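Local coordinates for putative glycosyltransferase (GalT1) (Streptococcus parasanguinis, PDB 4PHR), which probably acts as a glycosyltransferase, with this GT-D-fold domain binding UDP, at residues 148-153 / 171-176. Numbering follows the deposited sequence.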
loop_
_atom_site.group_PDB
_atom_site.type_symbol
_atom_site.label_atom_id
_atom_site.label_comp_id
_atom_site.label_asym_id
_atom_site.label_seq_id
_atom_site.Cartn_x
_atom_site.Cartn_y
_atom_site.Cartn_z
ATOM N N LEU A 148 -12.026 -11.814 -5.513
ATOM C CA LEU A 148 -10.757 -11.101 -5.455
ATOM C C LEU A 148 -9.667 -11.749 -6.282
ATOM O O LEU A 148 -9.578 -12.979 -6.359
ATOM C CB LEU A 148 -10.254 -11.025 -4.013
ATOM C CG LEU A 148 -11.154 -10.308 -3.014
ATOM C CD1 LEU A 148 -10.543 -10.349 -1.616
ATOM C CD2 LEU A 148 -11.403 -8.885 -3.487
ATOM N N LEU A 149 -8.825 -10.907 -6.876
ATOM C CA LEU A 149 -7.529 -11.340 -7.369
ATOM C C LEU A 149 -6.494 -10.586 -6.546
ATOM O O LEU A 149 -6.433 -9.360 -6.601
ATOM C CB LEU A 149 -7.371 -11.015 -8.856
ATOM C CG LEU A 149 -6.011 -11.356 -9.472
ATOM C CD1 LEU A 149 -5.705 -12.845 -9.340
ATOM C CD2 LEU A 149 -5.965 -10.930 -10.932
ATOM N N ILE A 150 -5.720 -11.313 -5.753
ATOM C CA ILE A 150 -4.689 -10.699 -4.930
ATOM C C ILE A 150 -3.344 -10.939 -5.582
ATOM O O ILE A 150 -2.975 -12.086 -5.847
ATOM C CB ILE A 150 -4.688 -11.274 -3.493
ATOM C CG1 ILE A 150 -6.016 -10.967 -2.786
ATOM C CG2 ILE A 150 -3.476 -10.766 -2.710
ATOM C CD1 ILE A 150 -6.112 -11.562 -1.400
ATOM N N VAL A 151 -2.635 -9.854 -5.866
ATOM C CA VAL A 151 -1.311 -9.925 -6.468
ATOM C C VAL A 151 -0.347 -9.498 -5.376
ATOM O O VAL A 151 -0.395 -8.362 -4.922
ATOM C CB VAL A 151 -1.200 -8.987 -7.696
ATOM C CG1 VAL A 151 0.172 -9.125 -8.368
ATOM C CG2 VAL A 151 -2.322 -9.282 -8.697
ATOM N N GLU A 152 0.492 -10.427 -4.923
ATOM C CA GLU A 152 1.336 -10.195 -3.757
ATOM C C GLU A 152 2.592 -11.045 -3.884
ATOM O O GLU A 152 2.697 -11.886 -4.788
ATOM C CB GLU A 152 0.589 -10.558 -2.474
ATOM C CG GLU A 152 0.210 -12.033 -2.410
ATOM C CD GLU A 152 -0.465 -12.451 -1.118
ATOM O OE1 GLU A 152 -0.730 -11.574 -0.258
ATOM O OE2 GLU A 152 -0.723 -13.669 -0.962
ATOM N N GLY A 153 3.538 -10.830 -2.980
ATOM C CA GLY A 153 4.775 -11.582 -2.996
ATOM C C GLY A 153 4.661 -12.899 -2.265
ATOM O O GLY A 153 3.698 -13.149 -1.534
ATOM N N ILE A 171 -11.163 -16.036 -3.592
ATOM C CA ILE A 171 -9.841 -15.445 -3.696
ATOM C C ILE A 171 -8.980 -16.260 -4.639
ATOM O O ILE A 171 -8.890 -17.482 -4.508
ATOM C CB ILE A 171 -9.134 -15.391 -2.336
ATOM C CG1 ILE A 171 -9.939 -14.534 -1.358
ATOM C CG2 ILE A 171 -7.702 -14.871 -2.489
ATOM C CD1 ILE A 171 -9.315 -14.470 0.000
ATOM N N LYS A 172 -8.386 -15.574 -5.606
ATOM C CA LYS A 172 -7.332 -16.142 -6.430
ATOM C C LYS A 172 -6.100 -15.285 -6.180
ATOM O O LYS A 172 -6.228 -14.079 -5.998
ATOM C CB LYS A 172 -7.725 -16.110 -7.910
ATOM C CG LYS A 172 -8.948 -16.979 -8.251
ATOM C CD LYS A 172 -8.653 -18.446 -8.025
ATOM C CE LYS A 172 -9.855 -19.321 -8.356
ATOM N NZ LYS A 172 -9.593 -20.728 -7.964
ATOM N N ARG A 173 -4.921 -15.901 -6.175
ATOM C CA ARG A 173 -3.675 -15.187 -5.897
ATOM C C ARG A 173 -2.665 -15.386 -7.009
ATOM O O ARG A 173 -2.459 -16.502 -7.485
ATOM C CB ARG A 173 -3.041 -15.673 -4.586
ATOM C CG ARG A 173 -3.900 -15.491 -3.362
ATOM C CD ARG A 173 -3.254 -16.051 -2.089
ATOM N NE ARG A 173 -4.223 -16.017 -0.996
ATOM C CZ ARG A 173 -4.232 -15.128 -0.012
ATOM N NH1 ARG A 173 -3.283 -14.195 0.094
ATOM N NH2 ARG A 173 -5.192 -15.202 0.900
ATOM N N LEU A 174 -2.037 -14.290 -7.406
ATOM C CA LEU A 174 -0.892 -14.337 -8.297
ATOM C C LEU A 174 0.312 -14.045 -7.417
ATOM O O LEU A 174 0.455 -12.937 -6.901
ATOM C CB LEU A 174 -1.027 -13.281 -9.396
ATOM C CG LEU A 174 -0.023 -13.259 -10.548
ATOM C CD1 LEU A 174 -0.044 -14.590 -11.298
ATOM C CD2 LEU A 174 -0.313 -12.090 -11.494
ATOM N N VAL A 175 1.164 -15.046 -7.219
ATOM C CA VAL A 175 2.228 -14.926 -6.226
ATOM C C VAL A 175 3.536 -14.582 -6.919
ATOM O O VAL A 175 4.042 -15.359 -7.724
ATOM C CB VAL A 175 2.355 -16.199 -5.373
ATOM C CG1 VAL A 175 3.477 -16.060 -4.365
ATOM C CG2 VAL A 175 1.031 -16.475 -4.666
ATOM N N CYS A 176 4.062 -13.409 -6.592
ATOM C CA CYS A 176 5.200 -12.813 -7.262
ATOM C C CYS A 176 6.435 -12.827 -6.364
ATOM O O CYS A 176 6.361 -13.246 -5.202
ATOM C CB CYS A 176 4.845 -11.376 -7.636
ATOM S SG CYS A 176 3.323 -11.230 -8.637
#
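Arg173 reaches from strand 171-176 to Glu152 of the parallel strand 148-153, on the sheet face they share with Ile150 and Ile171. Arg173 CB lies 3.8 Å from Ile150 O. With CG anti to the carbonyl carbon (chi1 -60°) and the chain extended as far as NE, Arg173 runs alongside Ile150, in the same direction, and Arg173 CD passes 3.7 Å from Glu152 OE2. At the tip, Ile150 CD1 sits over one guanidinium face, near the edge of the group, and also packs on Ile171 CG2 at 3.8 Å. Arg173 NH1 gives Glu152 OE2 a 2.8 Å salt-bridge hydrogen bond; OE2 lies near the guanidinium plane, whereas NH1 meets it from above the carboxylate plane, the two planes being 35° apart. Gln271 accepts from NE, while Ser158 bonds both NH1, through its carbonyl, and Glu152 OE1, adding hydrogen bonds to both ends of the buried ion pair. Between the strands, five backbone hydrogen bonds run from Lys172 N to Leu148 O through Cys176 N to Glu152 O (2.7 Å). On the other face, covered by helix 185-195, Val151 CG1 meets Cys176 SG at 3.8 Å. These neighbouring strands belong to the parallel sheet of the GT-D-fold domain; Gly153, at a C-terminal strand end, touches UDP, as at nucleotide sites of many parallel alpha/beta sheets.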